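Local coordinates for periplasmic aliphatic sulphonates-binding protein (Escherichia coli, PDB 2X26) that probably serves as the periplasmic binding protein of an ABC-type transport system that takes up aliphatic sulfonates, at residues 60-63 / 64-67; 232-235 / 236-239; 251-254 / 255-259. All coordinates share one frame; numbering follows the deposited sequence. Where two conformers were deposited one is given.

Contact 1: 60-63 / 64-67; sequences GDIP and PIFA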
# COMPACT_ATOMS: atom_id res chain seq x y z
N GLY A 60 1.24 -1.91 -0.76
CA GLY A 60 1.64 -1.12 -1.91
C GLY A 60 1.47 -1.90 -3.19
O GLY A 60 0.94 -3.01 -3.18
N ASP A 61 1.95 -1.34 -4.29
CA ASP A 61 1.78 -1.99 -5.59
C ASP A 61 2.72 -3.20 -5.82
O ASP A 61 2.41 -4.11 -6.64
CB ASP A 61 1.87 -0.97 -6.73
CG ASP A 61 3.15 -0.13 -6.72
OD1 ASP A 61 3.61 0.27 -5.63
OD2 ASP A 61 3.68 0.15 -7.85
N ILE A 62 3.80 -3.28 -5.06
CA ILE A 62 4.78 -4.32 -5.33
C ILE A 62 4.47 -5.70 -4.71
O ILE A 62 4.47 -6.70 -5.46
CB ILE A 62 6.23 -3.89 -4.95
CG1 ILE A 62 6.66 -2.62 -5.70
CG2 ILE A 62 7.19 -5.08 -5.19
CD1 ILE A 62 6.31 -2.60 -7.19
N PRO A 63 4.18 -5.77 -3.39
CA PRO A 63 3.96 -7.11 -2.81
C PRO A 63 2.97 -8.01 -3.55
O PRO A 63 3.23 -9.20 -3.66
CB PRO A 63 3.56 -6.82 -1.35
CG PRO A 63 4.32 -5.48 -1.02
CD PRO A 63 4.20 -4.71 -2.35
N PRO A 64 1.84 -7.47 -4.06
CA PRO A 64 0.90 -8.36 -4.73
C PRO A 64 1.45 -9.02 -5.97
O PRO A 64 0.99 -10.11 -6.33
CB PRO A 64 -0.21 -7.44 -5.21
CG PRO A 64 -0.13 -6.24 -4.30
CD PRO A 64 1.30 -6.12 -3.90
N ILE A 65 2.39 -8.34 -6.65
CA ILE A 65 2.97 -8.94 -7.86
C ILE A 65 3.72 -10.22 -7.47
O ILE A 65 3.56 -11.27 -8.13
CB ILE A 65 3.94 -7.94 -8.57
CG1 ILE A 65 3.15 -6.74 -9.03
CG2 ILE A 65 4.67 -8.67 -9.73
CD1 ILE A 65 4.03 -5.51 -9.53
N PHE A 66 4.52 -10.15 -6.42
CA PHE A 66 5.19 -11.38 -5.92
C PHE A 66 4.22 -12.52 -5.57
O PHE A 66 4.43 -13.66 -5.97
CB PHE A 66 6.06 -11.09 -4.69
CG PHE A 66 7.31 -10.39 -5.00
CD1 PHE A 66 8.50 -11.07 -5.10
CD2 PHE A 66 7.31 -9.01 -5.19
CE1 PHE A 66 9.67 -10.41 -5.40
CE2 PHE A 66 8.49 -8.34 -5.48
CZ PHE A 66 9.66 -9.05 -5.60
N ALA A 67 3.15 -12.20 -4.85
CA ALA A 67 2.19 -13.25 -4.45
C ALA A 67 1.46 -13.84 -5.68
O ALA A 67 1.28 -15.04 -5.82
CB ALA A 67 1.17 -12.66 -3.38
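I62 and F66, four residues apart, lie side by side and point the same way from the helix, with the methyl CG2 of I62 meeting the ring of F66. The touch comes at the rim of the ring, near its plane, and its shortest approach is 3.5 Å from I62 CG2 to F66 CE2. The torsion of I62 (chi1 -57°) sets CG2 anti to the backbone N, which sends this branch forward along the helix to the ring. The carbonyl O of I62 also lies in the plane of the F66 ring, at its edge, 3.7 Å from CD2. The other branch of I62 runs towards I65, where the contact is looser: the two CD1 methyls, of I62 and I65, stand 4.4 Å apart.

These residues lie in the opening part of the helix that runs to residue 69 and follows strand 56-59 in one of the two mixed five-stranded sheets of this periplasmic binding protein. Its side chains face several neighbours: I62 and I65 rest on helix 255-270, P63 on helix 42-51, and P64 on L189 of strand 186-191.

Two consecutive prolines shape the start of the helix. Their rings lie side by side, pointing the same way, and the 3.5 Å between P63 CB and P64 CD follows largely from the peptide link they share. P64 has no N-H to give, and its CD sits 3.2 Å from G60 O. The next residue supplies a bond instead, I65 N reaching I62 O over 2.9 Å from well above the carbonyl plane. The next carbonyl, P63 O, takes the regular i+4 bond, from A67 N at 3.2 Å, in the carbonyl plane.

Contact 2: 232-235 / 236-239; sequences GLPA and PVIA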
# COMPACT_ATOMS: atom_id res chain seq x y z
N GLY A 232 5.21 5.63 16.44
CA GLY A 232 6.33 5.88 17.32
C GLY A 232 7.31 6.91 16.80
O GLY A 232 8.54 6.74 16.91
N LEU A 233 6.79 7.99 16.20
CA LEU A 233 7.65 9.02 15.59
C LEU A 233 7.30 10.41 16.13
O LEU A 233 6.16 10.61 16.54
CB LEU A 233 7.44 9.01 14.05
CG LEU A 233 8.00 7.82 13.27
CD1 LEU A 233 7.60 7.88 11.82
CD2 LEU A 233 9.48 7.70 13.40
N PRO A 234 8.25 11.38 16.07
CA PRO A 234 7.91 12.74 16.51
C PRO A 234 6.78 13.37 15.70
O PRO A 234 6.68 13.14 14.48
CB PRO A 234 9.20 13.55 16.29
CG PRO A 234 10.28 12.54 16.21
CD PRO A 234 9.68 11.29 15.67
N ALA A 235 5.92 14.14 16.37
CA ALA A 235 4.88 14.92 15.68
C ALA A 235 5.34 15.67 14.42
O ALA A 235 4.65 15.58 13.39
CB ALA A 235 4.16 15.90 16.65
N PRO A 236 6.47 16.44 14.47
CA PRO A 236 6.85 17.08 13.19
C PRO A 236 7.16 16.12 12.05
O PRO A 236 7.00 16.48 10.87
CB PRO A 236 8.11 17.90 13.56
CG PRO A 236 7.91 18.18 15.07
CD PRO A 236 7.37 16.86 15.56
N VAL A 237 7.66 14.92 12.35
CA VAL A 237 7.88 13.91 11.30
C VAL A 237 6.55 13.47 10.66
O VAL A 237 6.43 13.37 9.42
CB VAL A 237 8.69 12.70 11.85
CG1 VAL A 237 8.82 11.59 10.79
CG2 VAL A 237 10.09 13.19 12.25
N ILE A 238 5.53 13.28 11.51
CA ILE A 238 4.15 12.91 11.06
C ILE A 238 3.56 14.06 10.24
O ILE A 238 2.86 13.80 9.23
CB ILE A 238 3.23 12.62 12.24
CG1 ILE A 238 3.79 11.44 13.07
CG2 ILE A 238 1.79 12.30 11.79
CD1 ILE A 238 4.08 10.21 12.23
N ALA A 239 3.78 15.30 10.67
CA ALA A 239 3.27 16.46 9.92
C ALA A 239 3.80 16.45 8.47
O ALA A 239 3.04 16.62 7.52
CB ALA A 239 3.65 17.76 10.61
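L233 meets V237 and I238 just as the chain enters helix 235-243, and its side chain can be followed outward from the backbone. At its base, CB lies 4.0 Å from CD1 of I238. CG comes next, anti to the carbonyl carbon (chi1 -71°), and from it the CD1 branch reaches V237, whose CG1 is 4.0 Å from L233 CD1. The leucine and valine side chains cross obliquely, and these two methyls are the atoms that meet. V237 sends its second methyl elsewhere: CG2 lies along the ring of P234, at 3.9 Å from P234 CD, the two side chains running side by side. The valine is thus spread over two consecutive residues, one methyl for each.

The backbone turns into the helix beneath these contacts. P234 O accepts from I238 N at 3.2 Å, in the carbonyl plane, and more weakly from V237 N. One step on, A239 N bonds to A235 O at 2.9 Å. P236, with no N-H to offer, fits the first turn of a helix, where amide hydrogens have no preceding helical carbonyl to meet. Outside this stretch, I238 packs on L227, A228 and M231 of helix 220-231, while V237 rests on S164 and L168 of helix 162-169.

G232, with its positive phi of 69°, is the C-prime residue of a Schellman motif that ends helix 220-231, and P234 is the N-cap of the next helix: a short helix-to-helix link, in which a Schellman end is followed within two residues by the N-cap of the next helix.

Contact 3: 251-254 / 255-259; sequences KPVN and AEVAA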
# COMPACT_ATOMS: atom_id res chain seq x y z
N LYS A 251 -11.04 3.60 -4.81
CA LYS A 251 -11.89 3.36 -5.97
C LYS A 251 -11.72 1.95 -6.51
O LYS A 251 -10.70 1.31 -6.34
CB LYS A 251 -11.50 4.36 -7.09
CG LYS A 251 -11.62 5.83 -6.71
CD LYS A 251 -11.20 6.70 -7.93
CE LYS A 251 -11.27 8.19 -7.63
NZ LYS A 251 -11.31 8.91 -8.94
N PRO A 252 -12.75 1.46 -7.22
CA PRO A 252 -12.52 0.25 -8.00
C PRO A 252 -11.33 0.47 -8.91
O PRO A 252 -11.07 1.62 -9.33
CB PRO A 252 -13.80 0.12 -8.85
CG PRO A 252 -14.80 1.01 -8.21
CD PRO A 252 -14.05 2.10 -7.52
N VAL A 253 -10.59 -0.59 -9.17
CA VAL A 253 -9.43 -0.55 -10.03
C VAL A 253 -9.86 -0.43 -11.48
O VAL A 253 -10.50 -1.34 -12.03
CB VAL A 253 -8.59 -1.83 -9.83
CG1 VAL A 253 -7.23 -1.69 -10.54
CG2 VAL A 253 -8.32 -2.04 -8.31
N ASN A 254 -9.52 0.68 -12.12
CA ASN A 254 -9.91 0.91 -13.52
C ASN A 254 -8.90 0.36 -14.53
O ASN A 254 -7.85 -0.17 -14.14
CB ASN A 254 -10.24 2.40 -13.74
CG ASN A 254 -9.02 3.31 -13.74
OD1 ASN A 254 -7.89 2.88 -13.94
ND2 ASN A 254 -9.27 4.62 -13.56
N ALA A 255 -9.22 0.46 -15.82
CA ALA A 255 -8.36 -0.06 -16.90
C ALA A 255 -6.97 0.56 -16.93
O ALA A 255 -5.98 -0.12 -17.22
CB ALA A 255 -9.05 0.19 -18.25
N GLU A 256 -6.92 1.87 -16.66
CA GLU A 256 -5.67 2.63 -16.64
C GLU A 256 -4.73 2.13 -15.53
O GLU A 256 -3.52 1.89 -15.74
CB GLU A 256 -5.94 4.13 -16.48
CG GLU A 256 -4.70 4.98 -16.52
CD GLU A 256 -4.96 6.49 -16.40
OE1 GLU A 256 -6.03 6.97 -16.85
OE2 GLU A 256 -4.08 7.18 -15.85
N VAL A 257 -5.28 1.96 -14.35
CA VAL A 257 -4.46 1.52 -13.21
C VAL A 257 -3.99 0.08 -13.49
O VAL A 257 -2.83 -0.29 -13.25
CB VAL A 257 -5.24 1.62 -11.89
CG1 VAL A 257 -4.45 0.97 -10.77
CG2 VAL A 257 -5.50 3.13 -11.55
N ALA A 258 -4.90 -0.73 -14.03
CA ALA A 258 -4.53 -2.11 -14.34
C ALA A 258 -3.33 -2.16 -15.27
O ALA A 258 -2.46 -3.00 -15.07
CB ALA A 258 -5.70 -2.84 -15.01
N ALA A 259 -3.36 -1.32 -16.31
CA ALA A 259 -2.28 -1.26 -17.28
C ALA A 259 -0.99 -0.82 -16.62
O ALA A 259 0.09 -1.33 -16.98
CB ALA A 259 -2.64 -0.32 -18.45
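From an extended approach through V253 the backbone turns at N254 into helix 255-270, and the first main-chain helical bond runs from A258 N to N254 O at 3.0 Å. N254 is the N-cap, and its side chain folds back over the start of the helix. Its CG sits between the backbone N and the carbonyl carbon (chi1 72°), which brings OD1 to V257 N at 2.8 Å. The bond is nearly straight at hydrogen, with an angle of 165°, and meets the amide oxygen almost end-on. CG2 of V257 lies beside the same oxygen, 3.4 Å from N254 OD1.

The other methyl of V257 meets V253: V257 CG1 is 3.9 Å from V253 CG1, the two side chains crossing at about a right angle. V253 also packs on Y76 and V257 on V79, both of strand 74-80, while V253 and A258 share I284 as a neighbour.

Side-chain and main-chain oxygens of one asparagine thus each take an amide hydrogen of the first turn, and the partial negative charge of OD1 would probably interact favourably with the positive N-terminal end of the helix dipole.

How the contacts relate
Read from the N terminus, the three contacts come in series, each a local turn at or near a helix start, and none nests in or crosses another. Contact 1 opens helix 62-69 after strand 56-59. Contact 2 closes the short link between helices 220-231 and 235-243, near helix 162-169. Contact 3 ends the loop after helix 235-243 and starts helix 255-270 beside strand 74-80. That last helix also joins contacts 1 and 3, since I62 and I65 pack on its T264, although the nearest atoms of these contacts are about 8 Å apart. Contacts 2 and 3 lie on opposite sides of the chain's centre, their own centres 32 Å apart.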